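PDB 4RY1: periplasmic solute binding protein from Pectobacterium atrosepticum, which probably binds a sugar in the periplasm and delivers it to an ABC-type transporter. Local coordinates for residues Thr116-Tyr122 and Gly245-Ser251; Leu172-Arg176 and Val362-Met368. All blocks are in the same frame, centred on the assembly; numbering follows the deposited sequence.

Helix 169-183 is shared by the surroundings of the two contacts, whose centres lie about 15 Å apart. Interaction 1 pairs strand 107-123 with strand 245-249 in the mixed sheet, and interaction 2 joins that helix to the loop between helices 346-356 and 371-385. The helix packs on the strand pair through Y247 and R118 and meets the loop through L172, T173 and R176, while helix 346-356 lies on the S119 and I121 face of the strands. Along the chain the segments alternate: 116-122, 172-176, 245-251 and 362-368. This crossed order illustrates how segments far apart in sequence are brought together in a solute-binding protein.

Interaction 1 (Thr116-Tyr122 and Gly245-Ser251)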
loop_
_atom_site.group_PDB
_atom_site.type_symbol
_atom_site.label_atom_id
_atom_site.label_comp_id
_atom_site.label_asym_id
_atom_site.label_seq_id
_atom_site.Cartn_x
_atom_site.Cartn_y
_atom_site.Cartn_z
ATOM N N THR A 116 -1.043 -7.540 0.625
ATOM C CA THR A 116 -0.050 -6.796 1.398
ATOM C C THR A 116 -0.707 -6.175 2.625
ATOM O O THR A 116 -1.929 -5.980 2.665
ATOM C CB THR A 116 0.644 -5.725 0.523
ATOM O OG1 THR A 116 1.779 -5.197 1.205
ATOM C CG2 THR A 116 -0.271 -4.575 0.164
ATOM N N SER A 117 0.108 -5.955 3.652
ATOM C CA SER A 117 -0.329 -5.396 4.923
ATOM C C SER A 117 0.591 -4.274 5.314
ATOM O O SER A 117 1.782 -4.290 4.965
ATOM C CB SER A 117 -0.316 -6.456 6.021
ATOM O OG SER A 117 -1.129 -7.562 5.679
ATOM N N ARG A 118 0.037 -3.309 6.048
ATOM C CA ARG A 118 0.854 -2.283 6.697
ATOM C C ARG A 118 1.575 -2.896 7.912
ATOM O O ARG A 118 0.948 -3.543 8.750
ATOM C CB ARG A 118 -0.002 -1.122 7.211
ATOM C CG ARG A 118 -0.613 -0.195 6.180
ATOM C CD ARG A 118 0.410 0.764 5.615
ATOM N NE ARG A 118 -0.190 1.748 4.714
ATOM C CZ ARG A 118 0.462 2.736 4.124
ATOM N NH1 ARG A 118 1.751 2.934 4.330
ATOM N NH2 ARG A 118 -0.186 3.524 3.277
ATOM N N SER A 119 2.876 -2.675 8.025
ATOM C CA SER A 119 3.622 -3.110 9.200
ATOM C C SER A 119 4.826 -2.198 9.408
ATOM O O SER A 119 5.202 -1.426 8.539
ATOM C CB SER A 119 3.981 -4.586 9.100
ATOM O OG SER A 119 4.757 -4.858 7.947
ATOM N N MET A 120 5.364 -2.224 10.619
ATOM C CA MET A 120 6.555 -1.453 10.924
ATOM C C MET A 120 7.836 -2.111 10.427
ATOM O O MET A 120 8.076 -3.305 10.645
ATOM C CB MET A 120 6.653 -1.233 12.425
ATOM C CG MET A 120 5.636 -0.234 12.921
ATOM S SD MET A 120 5.854 1.456 12.306
ATOM C CE MET A 120 4.685 2.254 13.405
ATOM N N ILE A 121 8.680 -1.302 9.807
ATOM C CA ILE A 121 10.025 -1.676 9.406
ATOM C C ILE A 121 10.919 -0.719 10.202
ATOM O O ILE A 121 10.747 0.490 10.134
ATOM C CB ILE A 121 10.236 -1.517 7.887
ATOM C CG1 ILE A 121 9.257 -2.416 7.140
ATOM C CG2 ILE A 121 11.681 -1.817 7.517
ATOM C CD1 ILE A 121 9.615 -3.871 7.248
ATOM N N TYR A 122 11.859 -1.261 10.966
ATOM C CA TYR A 122 12.714 -0.468 11.825
ATOM C C TYR A 122 14.174 -0.640 11.473
ATOM O O TYR A 122 14.598 -1.710 11.037
ATOM C CB TYR A 122 12.513 -0.867 13.287
ATOM C CG TYR A 122 11.173 -0.554 13.900
ATOM C CD1 TYR A 122 10.644 0.743 13.860
ATOM C CD2 TYR A 122 10.448 -1.538 14.591
ATOM C CE1 TYR A 122 9.438 1.046 14.483
ATOM C CE2 TYR A 122 9.240 -1.241 15.211
ATOM C CZ TYR A 122 8.725 0.037 15.155
ATOM O OH TYR A 122 7.537 0.356 15.794
ATOM N N GLY A 245 12.361 4.205 11.309
ATOM C CA GLY A 245 11.212 3.354 11.076
ATOM C C GLY A 245 10.373 3.898 9.949
ATOM O O GLY A 245 10.377 5.096 9.694
ATOM N N MET A 246 9.610 3.000 9.335
ATOM C CA MET A 246 8.533 3.368 8.419
ATOM C C MET A 246 7.382 2.387 8.588
ATOM O O MET A 246 7.600 1.202 8.842
ATOM C CB MET A 246 9.006 3.351 6.955
ATOM C CG MET A 246 9.912 4.503 6.569
ATOM S SD MET A 246 9.195 6.177 6.463
ATOM C CE MET A 246 10.782 7.060 6.360
ATOM N N TYR A 247 6.169 2.896 8.420
ATOM C CA TYR A 247 4.943 2.101 8.450
ATOM C C TYR A 247 4.520 1.875 7.007
ATOM O O TYR A 247 3.759 2.648 6.446
ATOM C CB TYR A 247 3.856 2.840 9.244
ATOM C CG TYR A 247 2.529 2.159 9.412
ATOM C CD1 TYR A 247 2.408 0.952 10.089
ATOM C CD2 TYR A 247 1.362 2.769 8.967
ATOM C CE1 TYR A 247 1.162 0.368 10.290
ATOM C CE2 TYR A 247 0.120 2.189 9.172
ATOM C CZ TYR A 247 0.023 0.997 9.843
ATOM O OH TYR A 247 -1.238 0.443 10.025
ATOM N N LEU A 248 5.014 0.793 6.421
ATOM C CA LEU A 248 4.894 0.557 4.976
ATOM C C LEU A 248 3.952 -0.577 4.675
ATOM O O LEU A 248 3.853 -1.532 5.445
ATOM C CB LEU A 248 6.252 0.157 4.397
ATOM C CG LEU A 248 7.360 1.182 4.531
ATOM C CD1 LEU A 248 8.680 0.588 4.046
ATOM C CD2 LEU A 248 7.021 2.472 3.800
ATOM N N TRP A 249 3.336 -0.539 3.495
ATOM C CA TRP A 249 2.815 -1.779 2.916
ATOM C C TRP A 249 4.017 -2.716 2.725
ATOM O O TRP A 249 5.068 -2.275 2.240
ATOM C CB TRP A 249 2.149 -1.537 1.568
ATOM C CG TRP A 249 0.909 -0.730 1.612
ATOM C CD1 TRP A 249 0.713 0.504 1.057
ATOM C CD2 TRP A 249 -0.340 -1.104 2.219
ATOM N NE1 TRP A 249 -0.580 0.905 1.285
ATOM C CE2 TRP A 249 -1.237 -0.057 1.995
ATOM C CE3 TRP A 249 -0.789 -2.240 2.921
ATOM C CZ2 TRP A 249 -2.557 -0.090 2.466
ATOM C CZ3 TRP A 249 -2.096 -2.275 3.383
ATOM C CH2 TRP A 249 -2.966 -1.208 3.147
ATOM N N ASP A 250 3.879 -4.008 3.020
ATOM C CA ASP A 250 5.047 -4.888 2.817
ATOM C C ASP A 250 5.495 -4.930 1.343
ATOM O O ASP A 250 6.661 -5.182 1.054
ATOM C CB ASP A 250 4.923 -6.280 3.476
ATOM C CG ASP A 250 3.678 -7.036 3.079
ATOM O OD1 ASP A 250 3.495 -7.267 1.861
ATOM O OD2 ASP A 250 2.898 -7.440 3.982
ATOM N N SER A 251 4.572 -4.608 0.428
ATOM C CA SER A 251 4.875 -4.517 -1.013
ATOM C C SER A 251 5.792 -3.331 -1.368
ATOM O O SER A 251 6.284 -3.239 -2.494
ATOM C CB SER A 251 3.563 -4.417 -1.797
ATOM O OG SER A 251 2.855 -3.259 -1.428
HETATM O O HOH W 1 0.525 -9.050 4.119
HETATM O O HOH W 2 3.411 -6.872 6.628
HETATM O O HOH W 3 5.962 -3.480 5.697
#
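Carboxylate oxygen OD2 of D250 is gripped by the backbone of the opposite strand and by water: S117 N donates to it over 3.2 Å, and a water held by S117 OG donates as well. Its partner OD1 takes the hydroxyl proton of T116, with OG1 to OD1 at 2.8 Å. With CG placed between backbone N and carbonyl carbon (chi1 54°), the carboxylate turns back toward the strand, and both protein donors meet it from above its plane. The same residue returns a bond from its own N to S117 O, so backbone and side chain together fix the end of the strand pairing. S117 OG has a further partner in S284 on strand 284-292.

From here to Y122 the two segments run antiparallel within the mixed sheet of a periplasmic binding protein. S119 with L248 and I121 with M246 are hydrogen-bonded pairs, whereas R118 with W249 is a non-hydrogen-bonded pair.

R118 lies between two aromatic side chains. Its CB meets the face of the Y247 ring, 3.4 Å from CZ, and CD also lies over that face. On the W249 side, CG sits 3.8 Å from the centroid of the six-membered ring, nearly on its normal, and CZ makes a cation-pi contact at 3.8 Å from the centroid of the five-membered ring. The chain bends at chi2 (-77°), which carries the guanidinium across the indole with the planes 32° apart. At its edge, NH1 donates to Y247 O over 2.9 Å, in the carbonyl plane. Glycerol molecules, probably from the crystallisation liquor, bond to Y247 OH and S251 OG, which would be consistent with a nearby pocket.

Interaction 2 (Leu172-Arg176 and Val362-Met368); sequences LTLGR and VAVSPFM
L172 meets the 3-10 turn with one methyl, CD2, which comes within 4.0 Å of M368 O. That carbonyl is buried here and has no polar partner in the model. The leucine also packs on L373 and W377 of helix 371-385, which follows the loop. The next residue, T173, gives its hydroxyl to L169 O within the helix and merely grazes the end of M368.

R176 then carries most of the contact. CG stands anti to the backbone N (chi1 -178°), sending the chain out from the helix toward the loop. In one of its two conformers M368 lays CE against the stem, 3.8 Å from R176 CD, and the two side chains cross at about a right angle. Beyond it V364 CG2 lies over one face of the guanidinium, offset toward its rim, 3.5 Å above the plane. NH2 donates to A363 O over 2.9 Å and to V362 O over 3.0 Å, one hydrogen to each. Both carbonyls are approached from well above their planes, off the lone pairs.

NH1 reaches V362 O through a water, while NE forms a salt bridge with D186; with all three nitrogens engaged, the group is probably held charged and fixed in rotation.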
loop_
_atom_site.group_PDB
_atom_site.type_symbol
_atom_site.label_atom_id
_atom_site.label_comp_id
_atom_site.label_asym_id
_atom_site.label_seq_id
_atom_site.Cartn_x
_atom_site.Cartn_y
_atom_site.Cartn_z
ATOM N N LEU A 172 -2.201 8.611 8.479
ATOM C CA LEU A 172 -3.674 8.495 8.524
ATOM C C LEU A 172 -4.070 7.050 8.792
ATOM O O LEU A 172 -4.967 6.762 9.578
ATOM C CB LEU A 172 -4.310 8.964 7.228
ATOM C CG LEU A 172 -5.826 8.811 7.139
ATOM C CD1 LEU A 172 -6.486 9.698 8.165
ATOM C CD2 LEU A 172 -6.289 9.167 5.735
ATOM N N THR A 173 -3.385 6.136 8.119
ATOM C CA THR A 173 -3.702 4.717 8.222
ATOM C C THR A 173 -3.281 4.183 9.581
ATOM O O THR A 173 -3.960 3.363 10.181
ATOM C CB THR A 173 -3.031 3.926 7.085
ATOM O OG1 THR A 173 -3.442 4.494 5.839
ATOM C CG2 THR A 173 -3.418 2.482 7.144
ATOM N N LEU A 174 -2.145 4.656 10.075
ATOM C CA LEU A 174 -1.687 4.299 11.423
ATOM C C LEU A 174 -2.739 4.719 12.481
ATOM O O LEU A 174 -3.088 3.952 13.385
ATOM C CB LEU A 174 -0.344 4.957 11.726
ATOM C CG LEU A 174 0.377 4.508 13.006
ATOM C CD1 LEU A 174 0.866 3.077 12.915
ATOM C CD2 LEU A 174 1.539 5.438 13.328
ATOM N N GLY A 175 -3.235 5.940 12.321
ATOM C CA GLY A 175 -4.302 6.488 13.168
ATOM C C GLY A 175 -5.563 5.640 13.045
ATOM O O GLY A 175 -6.209 5.309 14.038
ATOM N N ARG A 176 -5.930 5.303 11.811
ATOM C CA ARG A 176 -7.086 4.423 11.568
ATOM C C ARG A 176 -6.944 3.091 12.308
ATOM O O ARG A 176 -7.927 2.571 12.875
ATOM C CB ARG A 176 -7.255 4.160 10.075
ATOM C CG ARG A 176 -8.467 3.291 9.781
ATOM C CD ARG A 176 -8.105 2.081 8.976
ATOM N NE ARG A 176 -9.182 1.114 8.810
ATOM C CZ ARG A 176 -9.086 -0.161 9.144
ATOM N NH1 ARG A 176 -7.948 -0.653 9.605
ATOM N NH2 ARG A 176 -10.124 -0.970 8.967
ATOM N N VAL A 362 -12.695 -5.286 11.156
ATOM C CA VAL A 362 -13.045 -3.922 10.791
ATOM C C VAL A 362 -12.556 -3.711 9.350
ATOM O O VAL A 362 -11.353 -3.673 9.088
ATOM C CB VAL A 362 -12.403 -2.895 11.745
ATOM C CG1 VAL A 362 -12.778 -1.470 11.365
ATOM C CG2 VAL A 362 -12.813 -3.163 13.183
ATOM N N ALA A 363 -13.504 -3.557 8.431
ATOM C CA ALA A 363 -13.203 -3.425 7.007
ATOM C C ALA A 363 -12.339 -2.209 6.707
ATOM O O ALA A 363 -12.477 -1.175 7.340
ATOM C CB ALA A 363 -14.504 -3.327 6.210
ATOM N N VAL A 364 -11.477 -2.370 5.703
ATOM C CA VAL A 364 -10.691 -1.297 5.119
ATOM C C VAL A 364 -11.471 -0.830 3.885
ATOM O O VAL A 364 -11.805 -1.643 3.014
ATOM C CB VAL A 364 -9.278 -1.795 4.735
ATOM C CG1 VAL A 364 -8.471 -0.701 4.052
ATOM C CG2 VAL A 364 -8.560 -2.331 5.976
ATOM N N SER A 365 -11.778 0.462 3.837
ATOM C CA SER A 365 -12.511 1.058 2.735
ATOM C C SER A 365 -11.541 1.585 1.707
ATOM O O SER A 365 -10.570 2.263 2.062
ATOM C CB SER A 365 -13.346 2.234 3.224
ATOM O OG SER A 365 -14.031 2.802 2.140
ATOM N N PRO A 366 -11.804 1.322 0.420
ATOM C CA PRO A 366 -10.926 1.947 -0.570
ATOM C C PRO A 366 -10.984 3.480 -0.523
ATOM O O PRO A 366 -10.061 4.165 -1.022
ATOM C CB PRO A 366 -11.472 1.404 -1.887
ATOM C CG PRO A 366 -12.907 1.088 -1.619
ATOM C CD PRO A 366 -12.899 0.559 -0.214
ATOM N N PHE A 367 -12.072 4.016 0.034
ATOM C CA PHE A 367 -12.243 5.467 0.066
ATOM C C PHE A 367 -11.314 6.171 1.042
ATOM O O PHE A 367 -11.092 7.370 0.907
ATOM C CB PHE A 367 -13.702 5.815 0.329
ATOM C CG PHE A 367 -14.609 5.329 -0.759
ATOM C CD1 PHE A 367 -14.599 5.930 -2.011
ATOM C CD2 PHE A 367 -15.437 4.249 -0.553
ATOM C CE1 PHE A 367 -15.393 5.449 -3.035
ATOM C CE2 PHE A 367 -16.252 3.781 -1.557
ATOM C CZ PHE A 367 -16.233 4.380 -2.804
ATOM N N MET A 368 -10.759 5.428 2.001
ATOM C CA MET A 368 -9.728 5.991 2.891
ATOM C C MET A 368 -8.497 6.449 2.105
ATOM O O MET A 368 -7.778 7.367 2.541
ATOM C CB MET A 368 -9.379 5.033 4.044
ATOM C CG MET A 368 -8.294 3.986 3.794
ATOM S SD MET A 368 -7.717 3.125 5.287
ATOM C CE MET A 368 -7.419 4.588 6.255
HETATM O O HOH W 4 -8.348 -3.331 10.033
#